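Local coordinates for putative metallopeptidase (Shewanella baltica OS155, PDB 3IEH), which probably acts as a zinc-dependent hydrolase of the M14 metallocarboxypeptidase family, cleaving peptide or possibly ester bonds, at residues 79-84 with 251-256; 165-170 with 243-248. One frame throughout, in Å; residues are numbered along the deposited sequence.

Overall arrangement
Followed from the N terminus, the chain leaves strand 68-73, passes the zinc ligands His76 and Glu79 and enters helix 81-91, whose first turn later meets the start of helix 253-271. That meeting, contact 1, closes a loop of 166 residues. Contact 2, where strand 165-172 pairs with strand 242-248 and closes a shorter loop of 72 residues, lies wholly between the two segments of contact 1, so the loops are nested; a short link then carries strand 242-248 into helix 253-271. Contact 2 builds the middle of the mixed sheet, contact 1 joins two helix starts, and their centres lie about 13 Å apart. Both reach the same zinc ion, through Glu79 and His170.

Contact 1: 79-84 with 251-256; sequences ESAGPW and QNFDQR. With ZN (zinc ion), chain B.
Ala81 and Arg256 bring the two backbones together, their CA atoms 5.6 Å apart where the first turns of helices 81-91 and 253-271 meet. The methyl of Ala81 lies against the root of the arginine, CB to CB of Arg256 at 3.4 Å. Phe253 reaches across with its ring because CG stands anti to the backbone N (chi1 -176°). At the rim of this ring Phe253 CE1 lies 3.3 Å from Ser80 OG, and Trp84 follows, its CD1 near the phenyl plane and 3.7 Å from Phe253 CZ. The result is an offset edge-to-face pair, the phenyl edge directed at the indole five-membered ring with the planes at 73°. Trp84 NE1 is bonded to Ser22 O. The bent chain of Arg256 lays one guanidinium face, near its rim, over Phe253 CD1, while NH1 donates in its own plane to Gln251 O at 3.0 Å; NE forms a salt bridge with Glu171, which also accepts from Ala81 N. Before the helix, the extended side chain of Glu79 binds zinc through both carboxylate oxygens, OE1 at 2.3 Å and OE2 at 2.5 Å. Apolar and aromatic packing thus joins the helix starts, while Glu171, next to the zinc ligand His170, ties both to the metal-bearing strand.

Contact 2: 165-170 with 243-248; sequences GILTCH and ACTETP. With ZN (zinc ion), chain B.
Thr168 N donates to Ala243 O at 2.8 Å, and the same carbonyl oxygen also receives a CA-H...O contact from Leu167. The ladder continues through His170 N to Thr245 O at 2.9 Å, while Thr247 N donates to His170 O at 3.3 Å. On one face of the sheet Leu167 CD1 reaches Thr245 CG2 at 3.8 Å; on the other, Thr168 CG2 packs against Cys244 CB. These neighbouring parallel strands belong to the central mixed sheet of the M14 peptidase fold; strand 165-172 brings the zinc ligand His170 and strand 242-248 the predicted catalytic Glu246 to the same C-terminal edge of the sheet. His170 binds the metal through ND1 at 2.5 Å, alongside His76 and Glu79. Its imidazole is flanked by Cys244, whose SG lies obliquely 3.9 Å from the ring centroid, and NE2 makes a weak bond to Thr168 OG1, itself bonded to Ser72. Glu246 bends at chi2 (-83°), which brings OE2 to 3.3 Å from His170 CB. A water on the zinc donates to Glu246 OE2 at 2.8 Å. An alanine in place of Glu246 would remove this acceptor, and is likely to leave the zinc-bound water without its carboxylate partner and to open a gap beside His170 CB.

Contact 1: 79-84 with 251-256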
loop_
_atom_site.group_PDB
_atom_site.type_symbol
_atom_site.label_atom_id
_atom_site.label_comp_id
_atom_site.label_asym_id
_atom_site.label_seq_id
_atom_site.Cartn_x
_atom_site.Cartn_y
_atom_site.Cartn_z
ATOM N N GLU A 79 -5.986 1.864 8.758
ATOM C CA GLU A 79 -5.602 0.620 8.118
ATOM C C GLU A 79 -4.141 0.347 8.429
ATOM O O GLU A 79 -3.303 0.208 7.532
ATOM C CB GLU A 79 -5.861 0.770 6.635
ATOM C CG GLU A 79 -7.325 1.188 6.382
ATOM C CD GLU A 79 -7.648 1.423 4.929
ATOM O OE1 GLU A 79 -6.741 1.285 4.046
ATOM O OE2 GLU A 79 -8.823 1.760 4.675
ATOM N N SER A 80 -3.865 0.285 9.729
ATOM C CA SER A 80 -2.505 0.311 10.253
ATOM C C SER A 80 -1.757 -1.016 10.119
ATOM O O SER A 80 -0.528 -1.027 10.195
ATOM C CB SER A 80 -2.516 0.812 11.701
ATOM O OG SER A 80 -3.475 0.116 12.463
ATOM N N ALA A 81 -2.471 -2.119 9.882
ATOM C CA ALA A 81 -1.795 -3.395 9.630
ATOM C C ALA A 81 -0.947 -3.339 8.334
ATOM O O ALA A 81 0.031 -4.076 8.202
ATOM C CB ALA A 81 -2.782 -4.577 9.625
ATOM N N GLY A 82 -1.294 -2.455 7.394
ATOM C CA GLY A 82 -0.454 -2.244 6.187
ATOM C C GLY A 82 0.983 -1.824 6.495
ATOM O O GLY A 82 1.918 -2.586 6.235
ATOM N N PRO A 83 1.168 -0.613 7.064
ATOM C CA PRO A 83 2.470 -0.129 7.530
ATOM C C PRO A 83 3.194 -1.094 8.474
ATOM O O PRO A 83 4.375 -1.409 8.236
ATOM C CB PRO A 83 2.115 1.141 8.288
ATOM C CG PRO A 83 0.824 1.648 7.600
ATOM C CD PRO A 83 0.107 0.414 7.178
ATOM N N TRP A 84 2.517 -1.577 9.528
ATOM C CA TRP A 84 3.172 -2.523 10.474
ATOM C C TRP A 84 3.497 -3.843 9.776
ATOM O O TRP A 84 4.511 -4.502 10.070
ATOM C CB TRP A 84 2.347 -2.761 11.749
ATOM C CG TRP A 84 2.232 -1.537 12.639
ATOM C CD1 TRP A 84 1.168 -0.693 12.732
ATOM C CD2 TRP A 84 3.223 -1.017 13.542
ATOM N NE1 TRP A 84 1.422 0.308 13.642
ATOM C CE2 TRP A 84 2.679 0.126 14.154
ATOM C CE3 TRP A 84 4.500 -1.425 13.914
ATOM C CZ2 TRP A 84 3.384 0.879 15.095
ATOM C CZ3 TRP A 84 5.198 -0.672 14.859
ATOM C CH2 TRP A 84 4.649 0.470 15.417
ATOM N N GLN A 251 -10.839 -8.429 11.988
ATOM C CA GLN A 251 -10.091 -9.576 12.476
ATOM C C GLN A 251 -8.934 -9.093 13.354
ATOM O O GLN A 251 -8.630 -7.893 13.447
ATOM C CB GLN A 251 -9.523 -10.394 11.292
ATOM C CG GLN A 251 -10.557 -10.983 10.309
ATOM C CD GLN A 251 -11.495 -12.016 10.925
ATOM O OE1 GLN A 251 -11.272 -12.445 12.049
ATOM N NE2 GLN A 251 -12.556 -12.420 10.183
ATOM N N ASN A 252 -8.268 -10.059 13.959
ATOM C CA ASN A 252 -7.112 -9.858 14.809
ATOM C C ASN A 252 -5.969 -9.077 14.135
ATOM O O ASN A 252 -5.509 -9.400 13.037
ATOM C CB ASN A 252 -6.603 -11.209 15.317
ATOM C CG ASN A 252 -5.363 -11.077 16.168
ATOM O OD1 ASN A 252 -4.247 -10.864 15.661
ATOM N ND2 ASN A 252 -5.543 -11.210 17.480
ATOM N N PHE A 253 -5.498 -8.063 14.849
ATOM C CA PHE A 253 -4.515 -7.152 14.312
ATOM C C PHE A 253 -3.212 -7.866 13.849
ATOM O O PHE A 253 -2.792 -7.661 12.701
ATOM C CB PHE A 253 -4.242 -6.007 15.290
ATOM C CG PHE A 253 -3.303 -4.984 14.737
ATOM C CD1 PHE A 253 -3.768 -4.013 13.878
ATOM C CD2 PHE A 253 -1.936 -5.025 15.032
ATOM C CE1 PHE A 253 -2.903 -3.064 13.336
ATOM C CE2 PHE A 253 -1.062 -4.088 14.486
ATOM C CZ PHE A 253 -1.555 -3.094 13.636
ATOM N N ASP A 254 -2.612 -8.723 14.681
ATOM C CA ASP A 254 -1.369 -9.410 14.280
ATOM C C ASP A 254 -1.538 -10.371 13.097
ATOM O O ASP A 254 -0.614 -10.544 12.290
ATOM C CB ASP A 254 -0.684 -10.077 15.470
ATOM C CG ASP A 254 -0.135 -9.049 16.474
ATOM O OD1 ASP A 254 0.434 -8.000 16.082
ATOM O OD2 ASP A 254 -0.261 -9.298 17.674
ATOM N N GLN A 255 -2.716 -10.960 12.963
ATOM C CA GLN A 255 -3.023 -11.771 11.790
ATOM C C GLN A 255 -3.003 -10.907 10.537
ATOM O O GLN A 255 -2.547 -11.352 9.465
ATOM C CB GLN A 255 -4.392 -12.431 11.927
ATOM C CG GLN A 255 -4.347 -13.700 12.720
ATOM C CD GLN A 255 -3.690 -14.833 11.934
ATOM O OE1 GLN A 255 -4.165 -15.214 10.850
ATOM N NE2 GLN A 255 -2.614 -15.385 12.483
ATOM N N ARG A 256 -3.487 -9.668 10.677
ATOM C CA ARG A 256 -3.501 -8.731 9.552
ATOM C C ARG A 256 -2.074 -8.312 9.198
ATOM O O ARG A 256 -1.712 -8.276 8.033
ATOM C CB ARG A 256 -4.422 -7.535 9.856
ATOM C CG ARG A 256 -5.906 -7.936 9.871
ATOM C CD ARG A 256 -6.703 -7.190 10.937
ATOM N NE ARG A 256 -6.459 -5.761 10.864
ATOM C CZ ARG A 256 -6.749 -4.894 11.833
ATOM N NH1 ARG A 256 -7.322 -5.285 12.960
ATOM N NH2 ARG A 256 -6.467 -3.616 11.668
HETATM ZN ZN ZN B . -8.003 2.100 2.359
HETATM O O HOH W 1 -9.545 0.896 1.141
#

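Contact 2: 165-170 with 243-248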
loop_
_atom_site.group_PDB
_atom_site.type_symbol
_atom_site.label_atom_id
_atom_site.label_comp_id
_atom_site.label_asym_id
_atom_site.label_seq_id
_atom_site.Cartn_x
_atom_site.Cartn_y
_atom_site.Cartn_z
ATOM N N GLY A 165 5.320 -3.226 -11.461
ATOM C CA GLY A 165 4.357 -3.654 -10.478
ATOM C C GLY A 165 4.135 -2.641 -9.393
ATOM O O GLY A 165 5.078 -2.003 -8.942
ATOM N N ILE A 166 2.879 -2.466 -9.007
ATOM C CA ILE A 166 2.498 -1.581 -7.911
ATOM C C ILE A 166 1.602 -2.419 -6.974
ATOM O O ILE A 166 0.624 -3.047 -7.412
ATOM C CB ILE A 166 1.771 -0.292 -8.433
ATOM C CG1 ILE A 166 1.306 0.646 -7.298
ATOM C CG2 ILE A 166 0.529 -0.626 -9.224
ATOM C CD1 ILE A 166 2.330 0.940 -6.259
ATOM N N LEU A 167 1.995 -2.518 -5.712
ATOM C CA LEU A 167 1.145 -3.116 -4.702
ATOM C C LEU A 167 0.862 -2.030 -3.701
ATOM O O LEU A 167 1.768 -1.329 -3.255
ATOM C CB LEU A 167 1.821 -4.300 -4.010
ATOM C CG LEU A 167 1.220 -4.779 -2.676
ATOM C CD1 LEU A 167 -0.179 -5.278 -2.841
ATOM C CD2 LEU A 167 2.108 -5.853 -2.039
ATOM N N THR A 168 -0.401 -1.883 -3.347
ATOM C CA THR A 168 -0.758 -0.981 -2.264
ATOM C C THR A 168 -1.524 -1.797 -1.207
ATOM O O THR A 168 -2.425 -2.550 -1.553
ATOM C CB THR A 168 -1.550 0.254 -2.759
ATOM O OG1 THR A 168 -1.643 1.186 -1.678
ATOM C CG2 THR A 168 -2.948 -0.127 -3.221
ATOM N N CYS A 169 -1.143 -1.670 0.067
ATOM C CA CYS A 169 -1.726 -2.489 1.130
ATOM C C CYS A 169 -2.727 -1.744 2.009
ATOM O O CYS A 169 -2.348 -0.912 2.849
ATOM C CB CYS A 169 -0.609 -3.077 1.950
ATOM S SG CYS A 169 0.381 -4.174 0.888
ATOM N N HIS A 170 -4.007 -2.048 1.799
ATOM C CA HIS A 170 -5.089 -1.384 2.495
ATOM C C HIS A 170 -5.780 -2.349 3.417
ATOM O O HIS A 170 -5.473 -3.556 3.440
ATOM C CB HIS A 170 -6.085 -0.829 1.488
ATOM C CG HIS A 170 -5.571 0.364 0.741
ATOM N ND1 HIS A 170 -6.015 1.640 0.987
ATOM C CD2 HIS A 170 -4.610 0.481 -0.200
ATOM C CE1 HIS A 170 -5.386 2.487 0.198
ATOM N NE2 HIS A 170 -4.528 1.810 -0.534
ATOM N N ALA A 243 -2.011 -4.219 -7.674
ATOM C CA ALA A 243 -2.931 -4.864 -6.741
ATOM C C ALA A 243 -3.102 -3.955 -5.546
ATOM O O ALA A 243 -2.123 -3.342 -5.071
ATOM C CB ALA A 243 -2.400 -6.223 -6.276
ATOM N N CYS A 244 -4.341 -3.851 -5.074
ATOM C CA CYS A 244 -4.632 -3.184 -3.821
ATOM C C CYS A 244 -5.283 -4.228 -2.923
ATOM O O CYS A 244 -6.444 -4.543 -3.090
ATOM C CB CYS A 244 -5.565 -2.005 -4.007
ATOM S SG CYS A 244 -6.212 -1.352 -2.418
ATOM N N THR A 245 -4.519 -4.782 -1.993
ATOM C CA THR A 245 -5.028 -5.819 -1.118
ATOM C C THR A 245 -5.820 -5.174 0.009
ATOM O O THR A 245 -5.499 -4.073 0.457
ATOM C CB THR A 245 -3.887 -6.660 -0.505
ATOM O OG1 THR A 245 -3.015 -5.794 0.204
ATOM C CG2 THR A 245 -3.081 -7.411 -1.608
ATOM N N GLU A 246 -6.871 -5.864 0.441
ATOM C CA GLU A 246 -7.714 -5.386 1.535
ATOM C C GLU A 246 -7.836 -6.506 2.579
ATOM O O GLU A 246 -8.555 -7.467 2.372
ATOM C CB GLU A 246 -9.099 -5.006 0.992
ATOM C CG GLU A 246 -9.073 -3.842 0.013
ATOM C CD GLU A 246 -9.069 -2.471 0.684
ATOM O OE1 GLU A 246 -9.237 -2.332 1.927
ATOM O OE2 GLU A 246 -8.909 -1.507 -0.068
ATOM N N THR A 247 -7.077 -6.404 3.662
ATOM C CA THR A 247 -7.247 -7.297 4.789
ATOM C C THR A 247 -8.400 -6.788 5.673
ATOM O O THR A 247 -8.655 -5.579 5.789
ATOM C CB THR A 247 -5.943 -7.465 5.620
ATOM O OG1 THR A 247 -5.391 -6.181 5.962
ATOM C CG2 THR A 247 -4.920 -8.292 4.857
ATOM N N PRO A 248 -9.117 -7.701 6.298
ATOM C CA PRO A 248 -10.284 -7.292 7.080
ATOM C C PRO A 248 -9.938 -6.790 8.471
ATOM O O PRO A 248 -9.472 -7.577 9.313
ATOM C CB PRO A 248 -11.109 -8.582 7.160
ATOM C CG PRO A 248 -10.082 -9.691 7.046
ATOM C CD PRO A 248 -8.979 -9.161 6.188
HETATM ZN ZN ZN B . -8.003 2.100 2.359
HETATM O O HOH W 1 -9.545 0.896 1.141
#